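Local coordinates for protein spectinomycin phosphotransferase (Legionella pneumophila, PDB 3I1A) that probably transfers phosphate from a nucleotide to the antibiotic spectinomycin, acting as a protein-kinase-like enzyme of antibiotic resistance, at residues I66-D71 with H129-P134; S156-I161 with S176-N181; R241-I246 with Y262-Y267. All coordinates share one frame; numbering follows the deposited sequence. Where two conformers were deposited one is given.

Interaction 1 (I66-D71 with H129-P134)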
loop_
_atom_site.group_PDB
_atom_site.type_symbol
_atom_site.label_atom_id
_atom_site.label_comp_id
_atom_site.label_asym_id
_atom_site.label_seq_id
_atom_site.Cartn_x
_atom_site.Cartn_y
_atom_site.Cartn_z
ATOM N N ILE A 66 13.835 3.623 -0.068
ATOM C CA ILE A 66 14.145 3.245 -1.445
ATOM C C ILE A 66 15.661 3.211 -1.583
ATOM O O ILE A 66 16.210 2.301 -2.205
ATOM C CB ILE A 66 13.567 4.276 -2.469
ATOM C CG1 ILE A 66 12.041 4.152 -2.539
ATOM C CG2 ILE A 66 14.176 4.060 -3.849
ATOM C CD1 ILE A 66 11.560 2.786 -2.949
ATOM N N ARG A 67 16.337 4.197 -0.991
ATOM C CA ARG A 67 17.799 4.237 -1.054
ATOM C C ARG A 67 18.398 3.049 -0.297
ATOM O O ARG A 67 19.309 2.376 -0.789
ATOM C CB ARG A 67 18.344 5.543 -0.466
ATOM C CG ARG A 67 19.860 5.600 -0.521
ATOM C CD ARG A 67 20.446 6.305 0.669
ATOM N NE ARG A 67 20.755 5.407 1.784
ATOM C CZ ARG A 67 19.990 5.228 2.861
ATOM N NH1 ARG A 67 18.837 5.885 2.993
ATOM N NH2 ARG A 67 20.396 4.406 3.824
ATOM N N LEU A 68 17.878 2.763 0.894
ATOM C CA LEU A 68 18.399 1.636 1.667
ATOM C C LEU A 68 18.253 0.327 0.884
ATOM O O LEU A 68 19.191 -0.459 0.826
ATOM C CB LEU A 68 17.671 1.535 3.015
ATOM C CG LEU A 68 17.980 0.321 3.893
ATOM C CD1 LEU A 68 19.430 0.304 4.294
ATOM C CD2 LEU A 68 17.099 0.368 5.129
ATOM N N LEU A 69 17.091 0.100 0.271
ATOM C CA LEU A 69 16.899 -1.125 -0.511
ATOM C C LEU A 69 17.826 -1.120 -1.740
ATOM O O LEU A 69 18.386 -2.152 -2.113
ATOM C CB LEU A 69 15.425 -1.256 -0.949
ATOM C CG LEU A 69 14.446 -1.356 0.231
ATOM C CD1 LEU A 69 13.007 -1.357 -0.268
ATOM C CD2 LEU A 69 14.747 -2.592 1.077
ATOM N N HIS A 70 17.977 0.048 -2.360
ATOM C CA HIS A 70 18.828 0.179 -3.538
ATOM C C HIS A 70 20.257 -0.235 -3.207
ATOM O O HIS A 70 20.838 -1.089 -3.888
ATOM C CB HIS A 70 18.778 1.625 -4.046
ATOM C CG HIS A 70 19.690 1.905 -5.204
ATOM N ND1 HIS A 70 21.006 2.281 -5.042
ATOM C CD2 HIS A 70 19.474 1.857 -6.538
ATOM C CE1 HIS A 70 21.563 2.449 -6.229
ATOM N NE2 HIS A 70 20.653 2.199 -7.154
ATOM N N ASP A 71 20.812 0.366 -2.156
ATOM C CA ASP A 71 22.192 0.069 -1.738
ATOM C C ASP A 71 22.334 -1.336 -1.186
ATOM O O ASP A 71 23.426 -1.911 -1.206
ATOM C CB ASP A 71 22.676 1.078 -0.684
ATOM C CG ASP A 71 22.893 2.468 -1.258
ATOM O OD1 ASP A 71 22.672 2.672 -2.472
ATOM O OD2 ASP A 71 23.287 3.374 -0.493
ATOM N N HIS A 129 12.591 -8.214 4.437
ATOM C CA HIS A 129 12.453 -8.458 5.865
ATOM C C HIS A 129 13.787 -8.692 6.567
ATOM O O HIS A 129 13.898 -8.455 7.759
ATOM C CB HIS A 129 11.531 -9.659 6.117
ATOM C CG HIS A 129 10.116 -9.416 5.699
ATOM N ND1 HIS A 129 9.171 -10.414 5.632
ATOM C CD2 HIS A 129 9.475 -8.269 5.371
ATOM C CE1 HIS A 129 8.005 -9.892 5.283
ATOM N NE2 HIS A 129 8.164 -8.590 5.118
ATOM N N GLU A 130 14.796 -9.155 5.846
ATOM C CA GLU A 130 16.073 -9.388 6.496
ATOM C C GLU A 130 17.015 -8.201 6.406
ATOM O O GLU A 130 18.123 -8.248 6.954
ATOM C CB GLU A 130 16.755 -10.620 5.901
ATOM C CG GLU A 130 15.966 -11.897 6.115
ATOM C CD GLU A 130 16.826 -13.132 6.019
ATOM O OE1 GLU A 130 17.639 -13.209 5.084
ATOM O OE2 GLU A 130 16.682 -14.028 6.872
ATOM N N THR A 131 16.581 -7.139 5.731
ATOM C CA THR A 131 17.415 -5.967 5.556
ATOM C C THR A 131 17.703 -5.259 6.877
ATOM O O THR A 131 16.786 -4.936 7.625
ATOM C CB THR A 131 16.772 -4.990 4.554
ATOM O OG1 THR A 131 16.757 -5.599 3.258
ATOM C CG2 THR A 131 17.592 -3.703 4.448
ATOM N N SER A 132 18.983 -5.041 7.160
ATOM C CA SER A 132 19.379 -4.360 8.384
ATOM C C SER A 132 19.024 -2.886 8.258
ATOM O O SER A 132 19.383 -2.232 7.279
ATOM C CB SER A 132 20.885 -4.520 8.617
ATOM O OG SER A 132 21.277 -3.857 9.802
ATOM N N VAL A 133 18.304 -2.364 9.242
ATOM C CA VAL A 133 17.895 -0.970 9.207
ATOM C C VAL A 133 18.767 -0.133 10.148
ATOM O O VAL A 133 18.836 -0.405 11.350
ATOM C CB VAL A 133 16.405 -0.827 9.610
ATOM C CG1 VAL A 133 15.945 0.639 9.438
ATOM C CG2 VAL A 133 15.536 -1.768 8.744
ATOM N N PRO A 134 19.483 0.862 9.597
ATOM C CA PRO A 134 20.334 1.709 10.435
ATOM C C PRO A 134 19.458 2.406 11.482
ATOM O O PRO A 134 18.300 2.747 11.224
ATOM C CB PRO A 134 20.939 2.684 9.432
ATOM C CG PRO A 134 21.031 1.859 8.184
ATOM C CD PRO A 134 19.666 1.193 8.175
#
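Leu-68 meets the irregular run Thr-131 to Pro-134 with its branched end, and most of the helix's share of the contact is made through this one side chain. Its CG stands anti to the backbone N (chi1 173°), and because CB already points toward the loop, both methyls are carried across to it. Leu-68 and Thr-131 reach toward each other tip to tip, with Leu-68 CG 4.1 Å from Thr-131 CG2. Pro-134 is met at its ring carbon CD, which lies 4.0 Å from Leu-68 CD1 and 4.1 Å from Leu-68 CD2, so the two methyls share this atom almost evenly. Between these two partners in sequence, the backbone O of Ser-132 comes to 3.9 Å from Leu-68 CD1, a van der Waals contact only. Val-133 is a looser neighbour, its CG1 4.5 Å from Leu-68 CD2.

The rotation of Thr-131 separates its two branches. CG2 is turned to the leucine, while OG1 (chi1 -66°) hydrogen-bonds back to the carbonyl O of Gln-127. That hydroxyl also has an apolar neighbour in Leu-69 CD2, 4.2 Å from Thr-131 OG1. The CB of Leu-69 does not aim at the loop, but the end of its side chain comes nearer and adds a smaller share beside Leu-68. No hydrogen bond joins the two segments, and the modest 195 Å² buried between them comes from apolar packing.

Helix 61-71 follows strand 48-55, which carries the ADP-binding Lys-52, a position consistent with the C-helix of the protein kinase fold. The loop that receives it links helix 115-129 to helix 135-138. Strand 207-209 touches both partners, since Leu-208 packs against Leu-69 from the helix and Val-133 from the loop.

Interaction 2 (S156-I161 with S176-N181); sequences SFYNQI and SFFNQN
Phe-157 is the first residue of 156-161 to reach the other segment: its CD2 comes to 4.2 Å from Phe-178 CE1. The Phe-178 atom lies at the edge of the Phe-157 ring, and the two side chains cross at about a right angle. Tyr-158 follows. Its CB points away, yet the ring swings back until CD2 is 4.3 Å from Phe-178 CZ, so these two rings meet edge to edge. Gln-160 turns back on its own segment, its NE2 donating to Ser-156 O at 3.0 Å from well above the carbonyl plane.

Ile-161 makes the closest approach, its CG1 3.7 Å from Phe-178 CD2. CG1 is anti to its carbonyl carbon (chi1 -58°), which lays the CG1-CD1 arm over one face of Phe-178; Ile-161 CD1 sits 4.0 Å from the ring centroid and 20° off the normal, a CH-pi contact. The other branch, Ile-161 CG2, reaches 4.2 Å from Asn-179 CB.

The end of helix 149-157 and the irregular turn that follows it meet helix 169-180 near its C-terminal end. Helix 182-198 covers Phe-178 with Ile-185 and stacks His-186 on Tyr-158, while helix 274-297 packs against Phe-157.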
loop_
_atom_site.group_PDB
_atom_site.type_symbol
_atom_site.label_atom_id
_atom_site.label_comp_id
_atom_site.label_asym_id
_atom_site.label_seq_id
_atom_site.Cartn_x
_atom_site.Cartn_y
_atom_site.Cartn_z
ATOM N N SER A 156 -18.132 2.799 17.239
ATOM C CA SER A 156 -18.951 4.008 17.277
ATOM C C SER A 156 -20.073 3.911 16.247
ATOM O O SER A 156 -21.083 4.604 16.376
ATOM C CB SER A 156 -18.116 5.264 17.012
ATOM O OG SER A 156 -17.684 5.333 15.660
ATOM N N PHE A 157 -19.913 3.054 15.237
ATOM C CA PHE A 157 -20.954 2.892 14.209
ATOM C C PHE A 157 -22.168 2.127 14.723
ATOM O O PHE A 157 -23.282 2.350 14.256
ATOM C CB PHE A 157 -20.454 2.113 12.974
ATOM C CG PHE A 157 -19.378 2.804 12.166
ATOM C CD1 PHE A 157 -19.044 4.147 12.377
ATOM C CD2 PHE A 157 -18.717 2.100 11.164
ATOM C CE1 PHE A 157 -18.077 4.764 11.607
ATOM C CE2 PHE A 157 -17.737 2.720 10.379
ATOM C CZ PHE A 157 -17.419 4.050 10.602
ATOM N N TYR A 158 -21.949 1.214 15.669
ATOM C CA TYR A 158 -23.018 0.375 16.197
ATOM C C TYR A 158 -24.347 1.078 16.451
ATOM O O TYR A 158 -25.396 0.635 15.979
ATOM C CB TYR A 158 -22.548 -0.315 17.482
ATOM C CG TYR A 158 -21.421 -1.318 17.252
ATOM C CD1 TYR A 158 -20.689 -1.817 18.327
ATOM C CD2 TYR A 158 -21.113 -1.787 15.970
ATOM C CE1 TYR A 158 -19.675 -2.761 18.141
ATOM C CE2 TYR A 158 -20.099 -2.737 15.764
ATOM C CZ TYR A 158 -19.385 -3.220 16.857
ATOM O OH TYR A 158 -18.404 -4.184 16.681
ATOM N N ASN A 159 -24.295 2.178 17.183
ATOM C CA ASN A 159 -25.520 2.882 17.497
ATOM C C ASN A 159 -26.065 3.726 16.349
ATOM O O ASN A 159 -27.239 4.091 16.359
ATOM C CB ASN A 159 -25.332 3.734 18.759
ATOM C CG ASN A 159 -25.197 2.884 20.014
ATOM O OD1 ASN A 159 -25.597 1.720 20.032
ATOM N ND2 ASN A 159 -24.645 3.467 21.069
ATOM N N GLN A 160 -25.221 4.034 15.368
ATOM C CA GLN A 160 -25.645 4.836 14.224
ATOM C C GLN A 160 -26.424 4.026 13.176
ATOM O O GLN A 160 -27.064 4.593 12.300
ATOM C CB GLN A 160 -24.426 5.478 13.558
ATOM C CG GLN A 160 -23.564 6.311 14.482
ATOM C CD GLN A 160 -22.406 6.934 13.736
ATOM O OE1 GLN A 160 -22.613 7.633 12.736
ATOM N NE2 GLN A 160 -21.177 6.674 14.200
ATOM N N ILE A 161 -26.375 2.702 13.264
ATOM C CA ILE A 161 -27.072 1.863 12.301
ATOM C C ILE A 161 -28.599 1.956 12.435
ATOM O O ILE A 161 -29.337 1.424 11.612
ATOM C CB ILE A 161 -26.613 0.383 12.435
ATOM C CG1 ILE A 161 -25.096 0.297 12.232
ATOM C CG2 ILE A 161 -27.304 -0.501 11.389
ATOM C CD1 ILE A 161 -24.600 1.050 10.977
ATOM N N SER A 176 -28.557 -1.083 5.996
ATOM C CA SER A 176 -29.232 -2.355 5.773
ATOM C C SER A 176 -28.209 -3.470 5.620
ATOM O O SER A 176 -28.356 -4.550 6.198
ATOM C CB SER A 176 -30.097 -2.298 4.508
ATOM O OG SER A 176 -31.213 -1.448 4.687
ATOM N N PHE A 177 -27.168 -3.197 4.838
ATOM C CA PHE A 177 -26.124 -4.182 4.592
ATOM C C PHE A 177 -25.353 -4.460 5.885
ATOM O O PHE A 177 -25.001 -5.600 6.172
ATOM C CB PHE A 177 -25.133 -3.694 3.525
ATOM C CG PHE A 177 -24.126 -4.740 3.131
ATOM C CD1 PHE A 177 -24.435 -5.708 2.187
ATOM C CD2 PHE A 177 -22.886 -4.795 3.763
ATOM C CE1 PHE A 177 -23.520 -6.723 1.874
ATOM C CE2 PHE A 177 -21.972 -5.793 3.463
ATOM C CZ PHE A 177 -22.286 -6.761 2.516
ATOM N N PHE A 178 -25.066 -3.408 6.638
ATOM C CA PHE A 178 -24.326 -3.545 7.915
ATOM C C PHE A 178 -25.153 -4.421 8.848
ATOM O O PHE A 178 -24.675 -5.391 9.447
ATOM C CB PHE A 178 -24.152 -2.163 8.552
ATOM C CG PHE A 178 -23.105 -2.105 9.646
ATOM C CD1 PHE A 178 -21.863 -1.500 9.408
ATOM C CD2 PHE A 178 -23.364 -2.636 10.912
ATOM C CE1 PHE A 178 -20.893 -1.413 10.415
ATOM C CE2 PHE A 178 -22.399 -2.558 11.933
ATOM C CZ PHE A 178 -21.161 -1.943 11.680
ATOM N N ASN A 179 -26.423 -4.070 8.970
ATOM C CA ASN A 179 -27.295 -4.831 9.826
ATOM C C ASN A 179 -27.347 -6.311 9.383
ATOM O O ASN A 179 -27.275 -7.219 10.230
ATOM C CB ASN A 179 -28.672 -4.163 9.820
ATOM C CG ASN A 179 -29.633 -4.796 10.793
ATOM O OD1 ASN A 179 -30.512 -5.560 10.397
ATOM N ND2 ASN A 179 -29.466 -4.494 12.075
ATOM N N GLN A 180 -27.437 -6.567 8.075
ATOM C CA GLN A 180 -27.509 -7.939 7.578
ATOM C C GLN A 180 -26.216 -8.721 7.826
ATOM O O GLN A 180 -26.232 -9.944 7.879
ATOM C CB GLN A 180 -27.828 -7.972 6.072
ATOM C CG GLN A 180 -29.083 -7.206 5.707
ATOM C CD GLN A 180 -29.247 -7.016 4.204
ATOM O OE1 GLN A 180 -28.269 -6.813 3.478
ATOM N NE2 GLN A 180 -30.490 -7.072 3.734
ATOM N N ASN A 181 -25.107 -8.008 7.964
ATOM C CA ASN A 181 -23.800 -8.640 8.195
ATOM C C ASN A 181 -23.228 -8.237 9.561
ATOM O O ASN A 181 -22.003 -8.223 9.766
ATOM C CB ASN A 181 -22.834 -8.219 7.082
ATOM C CG ASN A 181 -23.240 -8.755 5.744
ATOM O OD1 ASN A 181 -22.876 -9.872 5.368
ATOM N ND2 ASN A 181 -24.033 -7.971 5.011
#

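Interaction 3 (R241-I246 with Y262-Y267)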
loop_
_atom_site.group_PDB
_atom_site.type_symbol
_atom_site.label_atom_id
_atom_site.label_comp_id
_atom_site.label_asym_id
_atom_site.label_seq_id
_atom_site.Cartn_x
_atom_site.Cartn_y
_atom_site.Cartn_z
ATOM N N ARG A 241 2.869 -8.711 9.180
ATOM C CA ARG A 241 2.241 -7.497 8.634
ATOM C C ARG A 241 2.201 -7.621 7.102
ATOM O O ARG A 241 1.245 -7.168 6.439
ATOM C CB ARG A 241 3.081 -6.290 9.014
ATOM C CG ARG A 241 2.821 -5.032 8.196
ATOM C CD ARG A 241 1.520 -4.363 8.590
ATOM N NE ARG A 241 0.386 -4.966 7.891
ATOM C CZ ARG A 241 -0.840 -4.473 7.951
ATOM N NH1 ARG A 241 -1.073 -3.377 8.673
ATOM N NH2 ARG A 241 -1.834 -5.082 7.306
ATOM N N ASP A 242 3.264 -8.183 6.532
ATOM C CA ASP A 242 3.303 -8.396 5.093
ATOM C C ASP A 242 2.834 -9.802 4.688
ATOM O O ASP A 242 2.145 -9.978 3.667
ATOM C CB ASP A 242 4.726 -8.186 4.531
ATOM C CG ASP A 242 5.129 -6.729 4.490
ATOM O OD1 ASP A 242 4.245 -5.854 4.610
ATOM O OD2 ASP A 242 6.332 -6.462 4.307
ATOM N N LEU A 243 3.183 -10.815 5.474
ATOM C CA LEU A 243 2.805 -12.169 5.092
ATOM C C LEU A 243 1.297 -12.418 5.025
ATOM O O LEU A 243 0.856 -13.310 4.305
ATOM C CB LEU A 243 3.485 -13.200 6.022
ATOM C CG LEU A 243 5.017 -13.184 5.893
ATOM C CD1 LEU A 243 5.668 -14.294 6.786
ATOM C CD2 LEU A 243 5.400 -13.389 4.429
ATOM N N MET A 244 0.516 -11.622 5.752
ATOM C CA MET A 244 -0.926 -11.804 5.783
ATOM C C MET A 244 -1.560 -11.673 4.402
ATOM O O MET A 244 -2.648 -12.202 4.159
ATOM C CB MET A 244 -1.567 -10.789 6.732
ATOM C CG MET A 244 -1.404 -9.347 6.301
ATOM S SD MET A 244 -2.936 -8.352 6.534
ATOM C CE MET A 244 -3.755 -8.702 4.922
ATOM N N PHE A 245 -0.877 -10.988 3.501
ATOM C CA PHE A 245 -1.409 -10.794 2.157
ATOM C C PHE A 245 -1.293 -12.038 1.275
ATOM O O PHE A 245 -2.057 -12.198 0.318
ATOM C CB PHE A 245 -0.697 -9.620 1.485
ATOM C CG PHE A 245 -1.058 -8.281 2.086
ATOM C CD1 PHE A 245 -0.281 -7.721 3.104
ATOM C CD2 PHE A 245 -2.205 -7.607 1.673
ATOM C CE1 PHE A 245 -0.648 -6.506 3.704
ATOM C CE2 PHE A 245 -2.574 -6.385 2.273
ATOM C CZ PHE A 245 -1.799 -5.843 3.280
ATOM N N ILE A 246 -0.350 -12.928 1.589
ATOM C CA ILE A 246 -0.168 -14.138 0.774
ATOM C C ILE A 246 -1.309 -15.063 1.156
ATOM O O ILE A 246 -1.377 -15.548 2.287
ATOM C CB ILE A 246 1.219 -14.772 1.055
ATOM C CG1 ILE A 246 2.312 -13.693 0.899
ATOM C CG2 ILE A 246 1.468 -15.958 0.112
ATOM C CD1 ILE A 246 2.377 -13.010 -0.487
ATOM N N TYR A 262 4.095 -21.672 -3.659
ATOM C CA TYR A 262 5.158 -21.079 -4.459
ATOM C C TYR A 262 5.803 -19.919 -3.689
ATOM O O TYR A 262 7.041 -19.761 -3.658
ATOM C CB TYR A 262 4.592 -20.558 -5.796
ATOM C CG TYR A 262 3.853 -21.571 -6.649
ATOM C CD1 TYR A 262 3.036 -21.151 -7.712
ATOM C CD2 TYR A 262 3.955 -22.941 -6.401
ATOM C CE1 TYR A 262 2.339 -22.077 -8.502
ATOM C CE2 TYR A 262 3.259 -23.881 -7.190
ATOM C CZ TYR A 262 2.456 -23.442 -8.231
ATOM O OH TYR A 262 1.756 -24.368 -8.988
ATOM N N PHE A 263 4.967 -19.093 -3.065
ATOM C CA PHE A 263 5.507 -17.980 -2.300
ATOM C C PHE A 263 6.491 -18.459 -1.236
ATOM O O PHE A 263 7.622 -17.971 -1.182
ATOM C CB PHE A 263 4.409 -17.180 -1.606
ATOM C CG PHE A 263 4.945 -16.069 -0.730
ATOM C CD1 PHE A 263 5.261 -14.822 -1.273
ATOM C CD2 PHE A 263 5.210 -16.300 0.630
ATOM C CE1 PHE A 263 5.832 -13.824 -0.494
ATOM C CE2 PHE A 263 5.787 -15.300 1.421
ATOM C CZ PHE A 263 6.095 -14.063 0.858
ATOM N N TYR A 264 6.077 -19.411 -0.405
ATOM C CA TYR A 264 6.970 -19.875 0.649
ATOM C C TYR A 264 8.162 -20.654 0.173
ATOM O O TYR A 264 9.182 -20.740 0.872
ATOM C CB TYR A 264 6.186 -20.620 1.717
ATOM C CG TYR A 264 5.471 -19.640 2.612
ATOM C CD1 TYR A 264 4.121 -19.341 2.434
ATOM C CD2 TYR A 264 6.174 -18.957 3.611
ATOM C CE1 TYR A 264 3.488 -18.392 3.229
ATOM C CE2 TYR A 264 5.555 -18.008 4.402
ATOM C CZ TYR A 264 4.222 -17.730 4.215
ATOM O OH TYR A 264 3.626 -16.811 5.030
ATOM N N GLU A 265 8.063 -21.253 -1.007
ATOM C CA GLU A 265 9.243 -21.919 -1.523
ATOM C C GLU A 265 10.312 -20.825 -1.740
ATOM O O GLU A 265 11.515 -21.059 -1.581
ATOM C CB GLU A 265 8.946 -22.628 -2.851
ATOM C CG GLU A 265 10.144 -23.439 -3.325
ATOM C CD GLU A 265 9.877 -24.190 -4.609
ATOM O OE1 GLU A 265 8.732 -24.687 -4.766
ATOM O OE2 GLU A 265 10.812 -24.289 -5.447
ATOM N N GLY A 266 9.878 -19.615 -2.097
ATOM C CA GLY A 266 10.821 -18.533 -2.304
ATOM C C GLY A 266 11.202 -17.810 -1.021
ATOM O O GLY A 266 12.348 -17.433 -0.828
ATOM N N TYR A 267 10.230 -17.622 -0.139
ATOM C CA TYR A 267 10.455 -16.910 1.118
ATOM C C TYR A 267 11.318 -17.746 2.085
ATOM O O TYR A 267 12.136 -17.205 2.836
ATOM C CB TYR A 267 9.094 -16.595 1.735
ATOM C CG TYR A 267 9.144 -15.610 2.883
ATOM C CD1 TYR A 267 9.300 -14.243 2.651
ATOM C CD2 TYR A 267 9.046 -16.055 4.199
ATOM C CE1 TYR A 267 9.368 -13.331 3.731
ATOM C CE2 TYR A 267 9.108 -15.167 5.270
ATOM C CZ TYR A 267 9.276 -13.811 5.030
ATOM O OH TYR A 267 9.408 -12.953 6.107
HETATM O O HOH W 1 0.992 -16.093 4.823
#
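Two first torsions, one from each segment, set up this contact: Ile-246 places CG1 anti to its carbonyl carbon (chi1 -52°), and Phe-263 extends CG anti to its backbone N (chi1 176°). The isoleucine side chain therefore crosses that of the phenylalanine at about a right angle and lies over one face of its ring. Ile-246 CG1 stands 3.6 Å from the Phe-263 centroid and only 3° from the ring normal, a nearly centred CH-pi contact. Around that point, Ile-246 CD1 reaches 3.5 Å from Phe-263 CD1, and Ile-246 CG2 lies 3.6 Å from Phe-263 CG, so all three outer carbons of the isoleucine bear on one residue.

Leu-243 enters among three aromatics with its branches divided. CD2 touches Phe-263 at its CE2 atom, 3.6 Å away, and also lies over one face of Tyr-267, where it makes a second CH-pi contact 4.0 Å from the ring centroid. CD1 meets the edge of Tyr-264 at the hydroxyl, with Leu-243 CD1 to Tyr-264 OH 3.7 Å. Inside the helix, Phe-263 CD2 stands over the centre of the Tyr-264 ring.

The setting is a buried part of the kinase-like fold, following the magnesium-binding Asp-230 in the chain. Chemically the interface is apolar packing, with no direct hydrogen bond between the segments. The polar exception is a water that donates to Leu-243 O at 2.8 Å and is hydrogen-bonded to Tyr-264 OH at 2.7 Å, bridging main chain and phenol. Leu-243 O also accepts the N-H of Ile-246 in the type I turn 243-246, so two donors grip it. The carbon-lined contact thus joins Leu-243 and this turn to helix 257-267, while Leu-243 O, Tyr-264 OH and Tyr-267 OH, the last paired with His-129, all have hydrogen-bond partners.

How the interactions relate
Interactions 1 and 3, with centres about 19 Å apart, are joined directly through His-129: its ND1 lies 2.6 Å from Tyr-267 OH and its NE2 2.9 Å from Asp-242 OD2, both probable hydrogen bonds. One imidazole therefore ties the end of helix 115-129, where the loop of interaction 1 begins, to both segments of interaction 3. Each contact also has a side chain about 11 Å from that of a magnesium-binding residue, Leu-69 from Asp-230 and Ile-246 from Asn-217; the metal site is empty in this model. Interaction 2 stands apart in the helical region, its centre about 43 Å from that of interaction 1 and 34 Å from that of interaction 3, away from the known binding residues.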